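PDB 2G5X: ribosome-inactivating protein from Lychnis chalcedonica, which belongs to the plant ribosome-inactivating protein family, a single chain that combines a mixed beta sheet with a largely helical region. Local coordinates for residues V6-A11 with G185-F190; S138-A143 with A161-Q166; N201-I206 with M226-L231. All blocks are in the same frame, centred on the assembly; numbering follows the deposited sequence.

How the interactions relate
Interactions 1 and 2 are neighbours, with centres 12 Å apart, and they touch directly: the Val-6 carbonyl oxygen takes a hydrogen bond from Gln-141 NE2, O to NE2 2.9 Å, while Val-6 CG2 packs on Leu-140 CD2 at 3.9 Å. Helix 137-145 is thus shared ground, facing helix 154-173 in interaction 2 and the residues near the N-terminus in interaction 1. Along the chain, both segments of interaction 2 fall between those of interaction 1. Interaction 3 follows later in sequence and stands apart; its centre is about 24 Å from that of interaction 1 and 22 Å from that of interaction 2, with nearest atoms about 14 and 9 Å away.

Interaction 1. Residues V6-A11 with G185-F190; sequences VDSDSA and GMYSSF
Ser-8 lays its CB over one face of the Tyr-187 ring, a CH-pi contact with CB 4.0 Å from the ring centroid and only 17° off the normal, displaced slightly toward the rim. Its OG lies nearest Tyr-187 CE2. Tyr-187 reaches this place with CG anti to its own carbonyl carbon (chi1 -59°), which brings one face of the ring under Ser-8. One water joins the two polar ends: its oxygen is 2.6 Å from Ser-8 OG and 2.8 Å from Tyr-187 OH, and it also donates a weak bond to Ser-8 O.

Met-186 fills the other half of the contact. Its carbonyl oxygen O lies 3.3 Å from Ser-8 CB, and the side chain, bent at chi2 and chi3, delivers SD to Ser-10, with SD 3.8 Å from Ser-10 CA. The CG of Met-186 meets Ser-10 CB at 4.0 Å. Ser-10 begins helix 10-25, whose N-cap is Asp-9: its OD2 accepts a weak capping bond from Ala-11 N and also a hydrogen bond from Lys-12 N. Behind the contact, Met-186 rests on Val-181 and Val-137, so the loop after helix 175-184 is set against both that helix and helix 137-145.

No direct hydrogen bond crosses between the segments. Thioether and ring-face contacts, with a bridging water at the phenol end, therefore join Ser-8 and the first residue of helix 10-25, Ser-10, to the 185-190 loop.

Interaction 2. Residues S138-A143 with A161-Q166; sequences SSLQTA and ALISIQ
Ile-163 comes first along the 161-166 segment to meet helix 137-145, and both its branches are used. With CG1 anti to the carbonyl carbon (chi1 -64°) and the chain extended beyond it, CD1 reaches Ala-143 CB at 3.8 Å and lies equally near the carbonyl oxygen of Ser-139, at 3.8 Å from O. Its CG2 turns to Leu-140, 3.9 Å from CD1 and as close to CB. Ile-163 and Leu-140 lie side by side, pointing opposite ways; together the two branches of the isoleucine touch Ser-139, Leu-140 and Ala-143, along one side of the opposing helix.

Ser-164 follows, its OG 3.8 Å from Leu-140 CD1. That hydroxyl is hydrogen-bonded to the carbonyl oxygen of Phe-160, a turn earlier in its own helix, and meets the leucine only by packing.

The short helical segments run obliquely antiparallel, with 142° between their directions, and their axes approach to 9.7 Å. Phe-160 extends the interface by touching Leu-140 and Ala-143.

No hydrogen bond spans the segments, so the two helices are held here by van der Waals contact of Ile-163 with Leu-140 and Ala-143, while the hydroxyl of Ser-164 is satisfied within its own helix.

Interaction 3. Residues N201-I206 with M226-L231; sequences NNWSKI and MKLGLL
The indole NE1 of Trp-203 donates to the carbonyl oxygen of Leu-230, NE1 to O 2.9 Å, with an N-H...O angle of 162°. The oxygen lies almost in the indole plane, at the ring edge, whereas seen from the acceptor the donor is tilted 28° from the carbonyl plane. Trp-203 presents this edge because its CG is anti to the backbone N, swinging the ring from the first turn of helix 203-210 toward the 226-231 segment.

Carbon contacts flank the bond. Trp-203 CZ2 comes within 4.2 Å of Leu-230 CD2, and on the pyrrole side CD1 is 4.1 Å from Leu-228 CD1. Leu-228 bridges to the next helical turn, where the same CD1 meets Ile-206 CG2 at 3.6 Å. That isoleucine methyl also packs on Met-226, 3.9 Å from CB and 3.6 Å from the carbonyl oxygen O. The other branch of Ile-206 ends in CD1, 4.0 Å from Met-226 CG, while the methionine SD and CE continue away from the helix. Trp-203 and Ile-206 thereby set one side of the helix against the segment.

Elsewhere the indole makes a cation-pi contact with Arg-173 and meets the Phe-174 ring with planes at about 60°. Gly-229 and Lys-227 form backbone hydrogen bonds with Arg-173 and Lys-175, tying the segment to the same region.

One nearly straight hydrogen bond thus satisfies the buried indole N-H, amid otherwise apolar contacts that join the late part of the chain to helix 203-210.

Interaction 1. Residues V6-A11 with G185-F190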
ATOM      1  N   VAL A   6      -6.016   9.715   7.474  1.00  7.64           N
ATOM      2  CA  VAL A   6      -4.896  10.432   6.880  1.00  8.11           C
ATOM      3  C   VAL A   6      -4.737  11.813   7.507  1.00  7.64           C
ATOM      4  O   VAL A   6      -5.387  12.777   7.095  1.00  7.19           O
ATOM      5  CB  VAL A   6      -5.088  10.547   5.357  1.00  8.10           C
ATOM      6  CG1 VAL A   6      -3.870  11.183   4.722  1.00  9.12           C
ATOM      7  CG2 VAL A   6      -5.332   9.153   4.762  1.00  9.90           C
ATOM      8  N   ASP A   7      -3.855  11.888   8.499  1.00  8.26           N
ATOM      9  CA  ASP A   7      -3.609  13.117   9.244  1.00  9.56           C
ATOM     10  C   ASP A   7      -2.152  13.162   9.724  1.00  9.15           C
ATOM     11  O   ASP A   7      -1.413  12.187   9.589  1.00  8.23           O
ATOM     12  CB  ASP A   7      -4.572  13.166  10.437  1.00 11.75           C
ATOM     13  CG  ASP A   7      -4.851  14.574  10.913  1.00 13.47           C
ATOM     14  OD1 ASP A   7      -5.665  14.718  11.852  1.00 16.42           O
ATOM     15  OD2 ASP A   7      -4.269  15.530  10.358  1.00 14.70           O
ATOM     16  N   SER A   8      -1.751  14.288  10.309  1.00 10.12           N
ATOM     17  CA  SER A   8      -0.375  14.479  10.763  1.00 10.12           C
ATOM     18  C   SER A   8       0.041  13.860  12.099  1.00 11.43           C
ATOM     19  O   SER A   8       1.054  14.260  12.679  1.00 13.48           O
ATOM     20  CB  SER A   8      -0.057  15.976  10.779  1.00 10.84           C
ATOM     21  OG  SER A   8      -1.003  16.688  11.559  1.00 11.29           O
ATOM     22  N   ASP A   9      -0.719  12.880  12.578  1.00 10.44           N
ATOM     23  CA  ASP A   9      -0.407  12.209  13.842  1.00 11.07           C
ATOM     24  C   ASP A   9       0.464  10.987  13.531  1.00 10.64           C
ATOM     25  O   ASP A   9      -0.040   9.954  13.112  1.00  9.92           O
ATOM     26  CB  ASP A   9      -1.716  11.791  14.523  1.00 12.77           C
ATOM     27  CG  ASP A   9      -1.503  11.157  15.888  1.00 14.83           C
ATOM     28  OD1 ASP A   9      -2.469  11.153  16.683  1.00 15.44           O
ATOM     29  OD2 ASP A   9      -0.393  10.652  16.167  1.00 14.43           O
ATOM     30  N   SER A  10       1.775  11.110  13.738  1.00  9.85           N
ATOM     31  CA  SER A  10       2.695  10.017  13.429  1.00  9.66           C
ATOM     32  C   SER A  10       2.509   8.777  14.297  1.00  8.86           C
ATOM     33  O   SER A  10       2.826   7.666  13.871  1.00  8.84           O
ATOM     34  CB  SER A  10       4.148  10.496  13.525  1.00 10.91           C
ATOM     35  OG  SER A  10       4.537  10.692  14.871  1.00 13.65           O
ATOM     36  N   ALA A  11       2.003   8.956  15.512  1.00  9.33           N
ATOM     37  CA  ALA A  11       1.787   7.816  16.394  1.00  9.66           C
ATOM     38  C   ALA A  11       0.718   6.906  15.794  1.00 10.01           C
ATOM     39  O   ALA A  11       0.884   5.686  15.767  1.00  9.41           O
ATOM     40  CB  ALA A  11       1.364   8.290  17.787  1.00  9.37           C
ATOM     41  N   GLY A 185       7.059  13.464   6.094  1.00  6.97           N
ATOM     42  CA  GLY A 185       5.771  13.494   5.421  1.00  8.20           C
ATOM     43  C   GLY A 185       4.507  13.697   6.229  1.00  8.65           C
ATOM     44  O   GLY A 185       3.412  13.476   5.712  1.00  9.89           O
ATOM     45  N   MET A 186       4.640  14.117   7.482  1.00  8.10           N
ATOM     46  CA  MET A 186       3.470  14.344   8.322  1.00  8.35           C
ATOM     47  C   MET A 186       2.915  15.753   8.125  1.00  9.28           C
ATOM     48  O   MET A 186       1.706  15.936   7.968  1.00  9.55           O
ATOM     49  CB  MET A 186       3.820  14.127   9.800  1.00  9.19           C
ATOM     50  CG  MET A 186       3.968  12.664  10.219  1.00  9.22           C
ATOM     51  SD  MET A 186       2.448  11.672  10.050  1.00  8.58           S
ATOM     52  CE  MET A 186       2.822  10.752   8.564  1.00  8.93           C
ATOM     53  N   TYR A 187       3.804  16.745   8.123  1.00  8.64           N
ATOM     54  CA  TYR A 187       3.398  18.139   7.952  1.00  9.39           C
ATOM     55  C   TYR A 187       3.864  18.728   6.628  1.00  8.75           C
ATOM     56  O   TYR A 187       3.524  19.864   6.289  1.00 11.02           O
ATOM     57  CB  TYR A 187       3.957  19.000   9.084  1.00  8.86           C
ATOM     58  CG  TYR A 187       3.518  18.566  10.459  1.00  8.01           C
ATOM     59  CD1 TYR A 187       4.194  17.559  11.140  1.00 10.11           C
ATOM     60  CD2 TYR A 187       2.417  19.158  11.077  1.00 12.02           C
ATOM     61  CE1 TYR A 187       3.787  17.151  12.411  1.00 10.53           C
ATOM     62  CE2 TYR A 187       2.002  18.757  12.343  1.00 11.03           C
ATOM     63  CZ  TYR A 187       2.693  17.754  13.001  1.00 11.50           C
ATOM     64  OH  TYR A 187       2.291  17.357  14.256  1.00 14.32           O
ATOM     65  N   SER A 188       4.641  17.955   5.882  1.00  9.68           N
ATOM     66  CA  SER A 188       5.169  18.426   4.608  1.00  9.20           C
ATOM     67  C   SER A 188       5.104  17.321   3.567  1.00  9.02           C
ATOM     68  O   SER A 188       4.481  16.283   3.784  1.00  8.54           O
ATOM     69  CB  SER A 188       6.625  18.861   4.784  0.50 11.14           C
ATOM     70  OG  SER A 188       7.054  19.678   3.710  0.50 12.31           O
ATOM     71  N   SER A 189       5.749  17.563   2.430  1.00  9.17           N
ATOM     72  CA  SER A 189       5.802  16.580   1.357  1.00  8.98           C
ATOM     73  C   SER A 189       7.267  16.326   1.025  1.00  8.56           C
ATOM     74  O   SER A 189       8.120  17.179   1.268  1.00  9.37           O
ATOM     75  CB  SER A 189       5.079  17.102   0.116  0.50  9.08           C
ATOM     76  OG  SER A 189       5.773  18.197  -0.445  0.50  8.98           O
ATOM     77  N   PHE A 190       7.560  15.148   0.486  1.00  8.86           N
ATOM     78  CA  PHE A 190       8.927  14.811   0.112  1.00  7.79           C
ATOM     79  C   PHE A 190       8.927  13.789  -1.018  1.00  8.16           C
ATOM     80  O   PHE A 190       7.904  13.163  -1.303  1.00  7.53           O
ATOM     81  CB  PHE A 190       9.714  14.260   1.314  1.00  8.21           C
ATOM     82  CG  PHE A 190       9.329  12.857   1.715  1.00  9.02           C
ATOM     83  CD1 PHE A 190       8.142  12.609   2.400  1.00 10.44           C
ATOM     84  CD2 PHE A 190      10.158  11.782   1.402  1.00 10.37           C
ATOM     85  CE1 PHE A 190       7.789  11.309   2.767  1.00 10.25           C
ATOM     86  CE2 PHE A 190       9.816  10.481   1.763  1.00 11.26           C
ATOM     87  CZ  PHE A 190       8.628  10.243   2.448  1.00 11.38           C
TER
HETATM   88  O   HOH W   1      -0.502  16.959  14.108  1.00 22.40           O

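Interaction 2. Residues S138-A143 with A161-Q166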
ATOM      1  N   SER A 138      -0.662  15.634   3.115  1.00  6.81           N
ATOM      2  CA  SER A 138      -1.397  16.545   2.243  1.00  7.02           C
ATOM      3  C   SER A 138      -1.502  16.001   0.822  1.00  7.25           C
ATOM      4  O   SER A 138      -2.552  16.103   0.188  1.00  6.96           O
ATOM      5  CB  SER A 138      -0.726  17.919   2.225  1.00  9.94           C
ATOM      6  OG  SER A 138      -0.672  18.457   3.534  1.00 15.51           O
ATOM      7  N   SER A 139      -0.412  15.417   0.332  1.00  6.81           N
ATOM      8  CA  SER A 139      -0.386  14.852  -1.013  1.00  6.52           C
ATOM      9  C   SER A 139      -1.427  13.744  -1.146  1.00  6.29           C
ATOM     10  O   SER A 139      -2.164  13.679  -2.135  1.00  7.89           O
ATOM     11  CB  SER A 139       1.006  14.292  -1.322  1.00  8.95           C
ATOM     12  OG  SER A 139       1.998  15.301  -1.220  1.00 14.27           O
ATOM     13  N   LEU A 140      -1.485  12.870  -0.147  1.00  5.77           N
ATOM     14  CA  LEU A 140      -2.441  11.773  -0.170  1.00  6.16           C
ATOM     15  C   LEU A 140      -3.883  12.278  -0.062  1.00  6.24           C
ATOM     16  O   LEU A 140      -4.778  11.756  -0.732  1.00  6.25           O
ATOM     17  CB  LEU A 140      -2.133  10.781   0.960  1.00  6.67           C
ATOM     18  CG  LEU A 140      -3.052   9.561   1.054  1.00  5.01           C
ATOM     19  CD1 LEU A 140      -3.133   8.853  -0.297  1.00  6.20           C
ATOM     20  CD2 LEU A 140      -2.528   8.618   2.133  1.00  6.85           C
ATOM     21  N   GLN A 141      -4.116  13.293   0.766  1.00  6.26           N
ATOM     22  CA  GLN A 141      -5.469  13.832   0.906  1.00  6.31           C
ATOM     23  C   GLN A 141      -5.958  14.402  -0.426  1.00  5.95           C
ATOM     24  O   GLN A 141      -7.112  14.206  -0.810  1.00  7.37           O
ATOM     25  CB  GLN A 141      -5.516  14.927   1.979  1.00  5.33           C
ATOM     26  CG  GLN A 141      -5.209  14.442   3.393  1.00  6.54           C
ATOM     27  CD  GLN A 141      -5.191  15.578   4.402  1.00  9.66           C
ATOM     28  OE1 GLN A 141      -4.940  16.727   4.046  1.00 12.07           O
ATOM     29  NE2 GLN A 141      -5.439  15.258   5.667  1.00  9.41           N
ATOM     30  N   THR A 142      -5.072  15.101  -1.128  1.00  5.42           N
ATOM     31  CA  THR A 142      -5.420  15.698  -2.414  1.00  6.51           C
ATOM     32  C   THR A 142      -5.733  14.626  -3.452  1.00  6.08           C
ATOM     33  O   THR A 142      -6.721  14.732  -4.190  1.00  6.14           O
ATOM     34  CB  THR A 142      -4.274  16.594  -2.941  1.00  5.89           C
ATOM     35  OG1 THR A 142      -4.096  17.709  -2.056  1.00 10.11           O
ATOM     36  CG2 THR A 142      -4.593  17.106  -4.335  1.00  8.11           C
ATOM     37  N   ALA A 143      -4.901  13.588  -3.502  1.00  6.90           N
ATOM     38  CA  ALA A 143      -5.100  12.505  -4.464  1.00  6.72           C
ATOM     39  C   ALA A 143      -6.405  11.767  -4.170  1.00  7.23           C
ATOM     40  O   ALA A 143      -7.134  11.373  -5.080  1.00  6.96           O
ATOM     41  CB  ALA A 143      -3.917  11.540  -4.415  1.00  7.62           C
ATOM     42  N   ALA A 161      -2.950   5.704  -6.293  1.00  5.53           N
ATOM     43  CA  ALA A 161      -2.399   4.374  -6.039  1.00  5.19           C
ATOM     44  C   ALA A 161      -0.909   4.400  -5.685  1.00  5.45           C
ATOM     45  O   ALA A 161      -0.477   3.733  -4.749  1.00  4.77           O
ATOM     46  CB  ALA A 161      -2.626   3.479  -7.254  1.00  5.39           C
ATOM     47  N   LEU A 162      -0.123   5.166  -6.435  1.00  6.41           N
ATOM     48  CA  LEU A 162       1.312   5.245  -6.179  1.00  6.33           C
ATOM     49  C   LEU A 162       1.634   5.848  -4.817  1.00  5.90           C
ATOM     50  O   LEU A 162       2.530   5.370  -4.121  1.00  5.31           O
ATOM     51  CB  LEU A 162       2.001   6.048  -7.284  1.00  6.45           C
ATOM     52  CG  LEU A 162       2.187   5.310  -8.610  1.00  9.09           C
ATOM     53  CD1 LEU A 162       2.648   6.285  -9.682  1.00  9.38           C
ATOM     54  CD2 LEU A 162       3.198   4.184  -8.431  1.00  9.99           C
ATOM     55  N   ILE A 163       0.907   6.891  -4.429  1.00  5.47           N
ATOM     56  CA  ILE A 163       1.146   7.514  -3.135  1.00  5.64           C
ATOM     57  C   ILE A 163       0.785   6.523  -2.031  1.00  6.30           C
ATOM     58  O   ILE A 163       1.505   6.394  -1.035  1.00  6.05           O
ATOM     59  CB  ILE A 163       0.317   8.807  -2.964  1.00  5.75           C
ATOM     60  CG1 ILE A 163       0.760   9.853  -3.994  1.00  4.82           C
ATOM     61  CG2 ILE A 163       0.504   9.358  -1.555  1.00  3.60           C
ATOM     62  CD1 ILE A 163      -0.119  11.107  -4.021  1.00  7.77           C
ATOM     63  N   SER A 164      -0.326   5.813  -2.218  1.00  5.53           N
ATOM     64  CA  SER A 164      -0.773   4.825  -1.240  1.00  5.58           C
ATOM     65  C   SER A 164       0.230   3.677  -1.116  1.00  6.25           C
ATOM     66  O   SER A 164       0.506   3.202  -0.015  1.00  7.45           O
ATOM     67  CB  SER A 164      -2.145   4.271  -1.635  1.00  5.76           C
ATOM     68  OG  SER A 164      -3.150   5.269  -1.533  1.00  7.24           O
ATOM     69  N   ILE A 165       0.773   3.227  -2.242  1.00  5.56           N
ATOM     70  CA  ILE A 165       1.746   2.139  -2.222  1.00  5.50           C
ATOM     71  C   ILE A 165       2.984   2.536  -1.414  1.00  6.58           C
ATOM     72  O   ILE A 165       3.460   1.775  -0.570  1.00  6.35           O
ATOM     73  CB  ILE A 165       2.149   1.740  -3.664  1.00  5.55           C
ATOM     74  CG1 ILE A 165       0.960   1.057  -4.350  1.00  7.68           C
ATOM     75  CG2 ILE A 165       3.364   0.821  -3.646  1.00  7.45           C
ATOM     76  CD1 ILE A 165       1.138   0.857  -5.845  1.00  9.29           C
ATOM     77  N   GLN A 166       3.490   3.739  -1.657  1.00  5.61           N
ATOM     78  CA  GLN A 166       4.668   4.229  -0.947  1.00  5.88           C
ATOM     79  C   GLN A 166       4.435   4.372   0.555  1.00  5.65           C
ATOM     80  O   GLN A 166       5.206   3.856   1.364  1.00  5.44           O
ATOM     81  CB  GLN A 166       5.085   5.594  -1.507  1.00  7.05           C
ATOM     82  CG  GLN A 166       5.616   5.563  -2.925  1.00  7.53           C
ATOM     83  CD  GLN A 166       7.087   5.211  -2.984  1.00 13.18           C
ATOM     84  OE1 GLN A 166       7.515   4.192  -2.444  1.00 12.99           O
ATOM     85  NE2 GLN A 166       7.872   6.056  -3.646  1.00 12.84           N
TER

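Interaction 3. Residues N201-I206 with M226-L231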
ATOM      1  N   ASN A 201      13.261  -2.084  -4.192  1.00  6.69           N
ATOM      2  CA  ASN A 201      13.378  -3.166  -5.164  1.00  7.68           C
ATOM      3  C   ASN A 201      14.043  -4.412  -4.585  1.00  7.42           C
ATOM      4  O   ASN A 201      13.800  -5.523  -5.060  1.00  8.28           O
ATOM      5  CB  ASN A 201      14.171  -2.707  -6.390  1.00  8.60           C
ATOM      6  CG  ASN A 201      13.435  -1.662  -7.206  1.00 11.53           C
ATOM      7  OD1 ASN A 201      12.230  -1.470  -7.050  1.00 13.03           O
ATOM      8  ND2 ASN A 201      14.156  -0.995  -8.097  1.00 11.51           N
ATOM      9  N   ASN A 202      14.870  -4.225  -3.557  1.00  7.64           N
ATOM     10  CA  ASN A 202      15.591  -5.332  -2.930  1.00  8.78           C
ATOM     11  C   ASN A 202      14.906  -5.966  -1.714  1.00  7.98           C
ATOM     12  O   ASN A 202      15.567  -6.611  -0.897  1.00  6.71           O
ATOM     13  CB  ASN A 202      16.999  -4.875  -2.520  1.00  9.71           C
ATOM     14  CG  ASN A 202      17.965  -4.821  -3.693  1.00 13.72           C
ATOM     15  OD1 ASN A 202      18.050  -3.819  -4.409  1.00 13.22           O
ATOM     16  ND2 ASN A 202      18.695  -5.910  -3.896  1.00 12.96           N
ATOM     17  N   TRP A 203      13.593  -5.801  -1.594  1.00  6.21           N
ATOM     18  CA  TRP A 203      12.872  -6.374  -0.458  1.00  6.70           C
ATOM     19  C   TRP A 203      13.087  -7.885  -0.340  1.00  6.45           C
ATOM     20  O   TRP A 203      13.356  -8.396   0.747  1.00  7.16           O
ATOM     21  CB  TRP A 203      11.371  -6.063  -0.569  1.00  6.87           C
ATOM     22  CG  TRP A 203      10.542  -6.612   0.565  1.00  7.63           C
ATOM     23  CD1 TRP A 203      10.858  -6.601   1.895  1.00  8.24           C
ATOM     24  CD2 TRP A 203       9.246  -7.215   0.467  1.00  9.46           C
ATOM     25  NE1 TRP A 203       9.839  -7.157   2.632  1.00  8.31           N
ATOM     26  CE2 TRP A 203       8.836  -7.541   1.780  1.00  8.74           C
ATOM     27  CE3 TRP A 203       8.387  -7.508  -0.603  1.00 10.55           C
ATOM     28  CZ2 TRP A 203       7.606  -8.149   2.052  1.00  8.91           C
ATOM     29  CZ3 TRP A 203       7.161  -8.112  -0.332  1.00  8.99           C
ATOM     30  CH2 TRP A 203       6.785  -8.424   0.987  1.00 10.37           C
ATOM     31  N   SER A 204      12.980  -8.597  -1.458  1.00  7.49           N
ATOM     32  CA  SER A 204      13.156 -10.048  -1.450  1.00  7.60           C
ATOM     33  C   SER A 204      14.570 -10.489  -1.067  1.00  6.78           C
ATOM     34  O   SER A 204      14.744 -11.413  -0.265  1.00  7.85           O
ATOM     35  CB  SER A 204      12.796 -10.629  -2.823  1.00  9.27           C
ATOM     36  OG  SER A 204      12.983 -12.036  -2.840  1.00 11.76           O
ATOM     37  N   LYS A 205      15.580  -9.834  -1.630  1.00  8.36           N
ATOM     38  CA  LYS A 205      16.961 -10.201  -1.333  1.00  9.58           C
ATOM     39  C   LYS A 205      17.339  -9.977   0.128  1.00  9.69           C
ATOM     40  O   LYS A 205      18.092 -10.760   0.706  1.00 10.98           O
ATOM     41  CB  LYS A 205      17.921  -9.449  -2.258  1.00 11.50           C
ATOM     42  CG  LYS A 205      17.853  -9.938  -3.701  1.00 14.53           C
ATOM     43  CD  LYS A 205      18.828  -9.205  -4.600  1.00 19.49           C
ATOM     44  CE  LYS A 205      18.746  -9.729  -6.029  1.00 21.63           C
ATOM     45  NZ  LYS A 205      19.088 -11.178  -6.103  1.00 24.40           N
ATOM     46  N   ILE A 206      16.811  -8.914   0.723  1.00  6.72           N
ATOM     47  CA  ILE A 206      17.090  -8.616   2.123  1.00  7.87           C
ATOM     48  C   ILE A 206      16.328  -9.615   2.986  1.00  7.99           C
ATOM     49  O   ILE A 206      16.864 -10.147   3.961  1.00  8.73           O
ATOM     50  CB  ILE A 206      16.658  -7.179   2.480  1.00  7.67           C
ATOM     51  CG1 ILE A 206      17.520  -6.180   1.703  1.00  6.79           C
ATOM     52  CG2 ILE A 206      16.784  -6.946   3.988  1.00  9.27           C
ATOM     53  CD1 ILE A 206      17.008  -4.747   1.746  1.00  8.00           C
ATOM     54  N   MET A 226      18.252  -1.829   5.949  1.00  8.90           N
ATOM     55  CA  MET A 226      17.769  -3.201   5.823  1.00 10.23           C
ATOM     56  C   MET A 226      16.835  -3.676   6.933  1.00 10.09           C
ATOM     57  O   MET A 226      16.344  -4.804   6.883  1.00 11.04           O
ATOM     58  CB  MET A 226      18.955  -4.168   5.717  1.00 10.79           C
ATOM     59  CG  MET A 226      19.803  -3.976   4.467  1.00 11.21           C
ATOM     60  SD  MET A 226      21.007  -5.305   4.230  1.00 17.43           S
ATOM     61  CE  MET A 226      22.268  -4.822   5.404  1.00 16.39           C
ATOM     62  N   LYS A 227      16.583  -2.831   7.928  1.00  9.46           N
ATOM     63  CA  LYS A 227      15.702  -3.202   9.034  1.00  9.25           C
ATOM     64  C   LYS A 227      14.268  -3.362   8.522  1.00  9.59           C
ATOM     65  O   LYS A 227      13.537  -2.381   8.360  1.00  8.50           O
ATOM     66  CB  LYS A 227      15.744  -2.126  10.124  1.00 13.04           C
ATOM     67  CG  LYS A 227      15.551  -2.649  11.541  1.00 18.44           C
ATOM     68  CD  LYS A 227      16.887  -3.033  12.169  1.00 24.25           C
ATOM     69  CE  LYS A 227      16.693  -3.802  13.468  1.00 26.36           C
ATOM     70  NZ  LYS A 227      17.992  -4.171  14.098  1.00 29.88           N
ATOM     71  N   LEU A 228      13.858  -4.601   8.276  1.00  8.69           N
ATOM     72  CA  LEU A 228      12.519  -4.852   7.749  1.00  7.24           C
ATOM     73  C   LEU A 228      11.406  -4.908   8.791  1.00  7.11           C
ATOM     74  O   LEU A 228      11.622  -5.325   9.930  1.00  7.69           O
ATOM     75  CB  LEU A 228      12.519  -6.148   6.936  1.00  7.01           C
ATOM     76  CG  LEU A 228      13.531  -6.187   5.790  1.00  6.46           C
ATOM     77  CD1 LEU A 228      13.392  -7.496   5.036  1.00  8.13           C
ATOM     78  CD2 LEU A 228      13.311  -5.007   4.852  1.00  8.28           C
ATOM     79  N   GLY A 229      10.218  -4.462   8.384  1.00  7.06           N
ATOM     80  CA  GLY A 229       9.056  -4.486   9.255  1.00  6.17           C
ATOM     81  C   GLY A 229       8.144  -5.643   8.878  1.00  7.44           C
ATOM     82  O   GLY A 229       7.225  -5.993   9.616  1.00  7.31           O
ATOM     83  N   LEU A 230       8.404  -6.233   7.714  1.00  7.41           N
ATOM     84  CA  LEU A 230       7.633  -7.366   7.209  1.00  6.73           C
ATOM     85  C   LEU A 230       8.560  -8.173   6.311  1.00  7.42           C
ATOM     86  O   LEU A 230       9.233  -7.611   5.447  1.00  7.69           O
ATOM     87  CB  LEU A 230       6.422  -6.877   6.394  1.00  7.85           C
ATOM     88  CG  LEU A 230       5.568  -7.947   5.696  1.00  6.64           C
ATOM     89  CD1 LEU A 230       4.837  -8.786   6.740  1.00  8.96           C
ATOM     90  CD2 LEU A 230       4.556  -7.286   4.761  1.00  7.37           C
ATOM     91  N   LEU A 231       8.610  -9.484   6.516  1.00  7.29           N
ATOM     92  CA  LEU A 231       9.467 -10.328   5.693  1.00  7.71           C
ATOM     93  C   LEU A 231       8.653 -11.064   4.649  1.00  8.16           C
ATOM     94  O   LEU A 231       7.481 -11.366   4.857  1.00  7.55           O
ATOM     95  CB  LEU A 231      10.205 -11.372   6.543  1.00  8.02           C
ATOM     96  CG  LEU A 231      11.147 -10.925   7.662  1.00  8.20           C
ATOM     97  CD1 LEU A 231      11.873 -12.145   8.210  1.00 11.20           C
ATOM     98  CD2 LEU A 231      12.152  -9.918   7.137  1.00 11.67           C
TER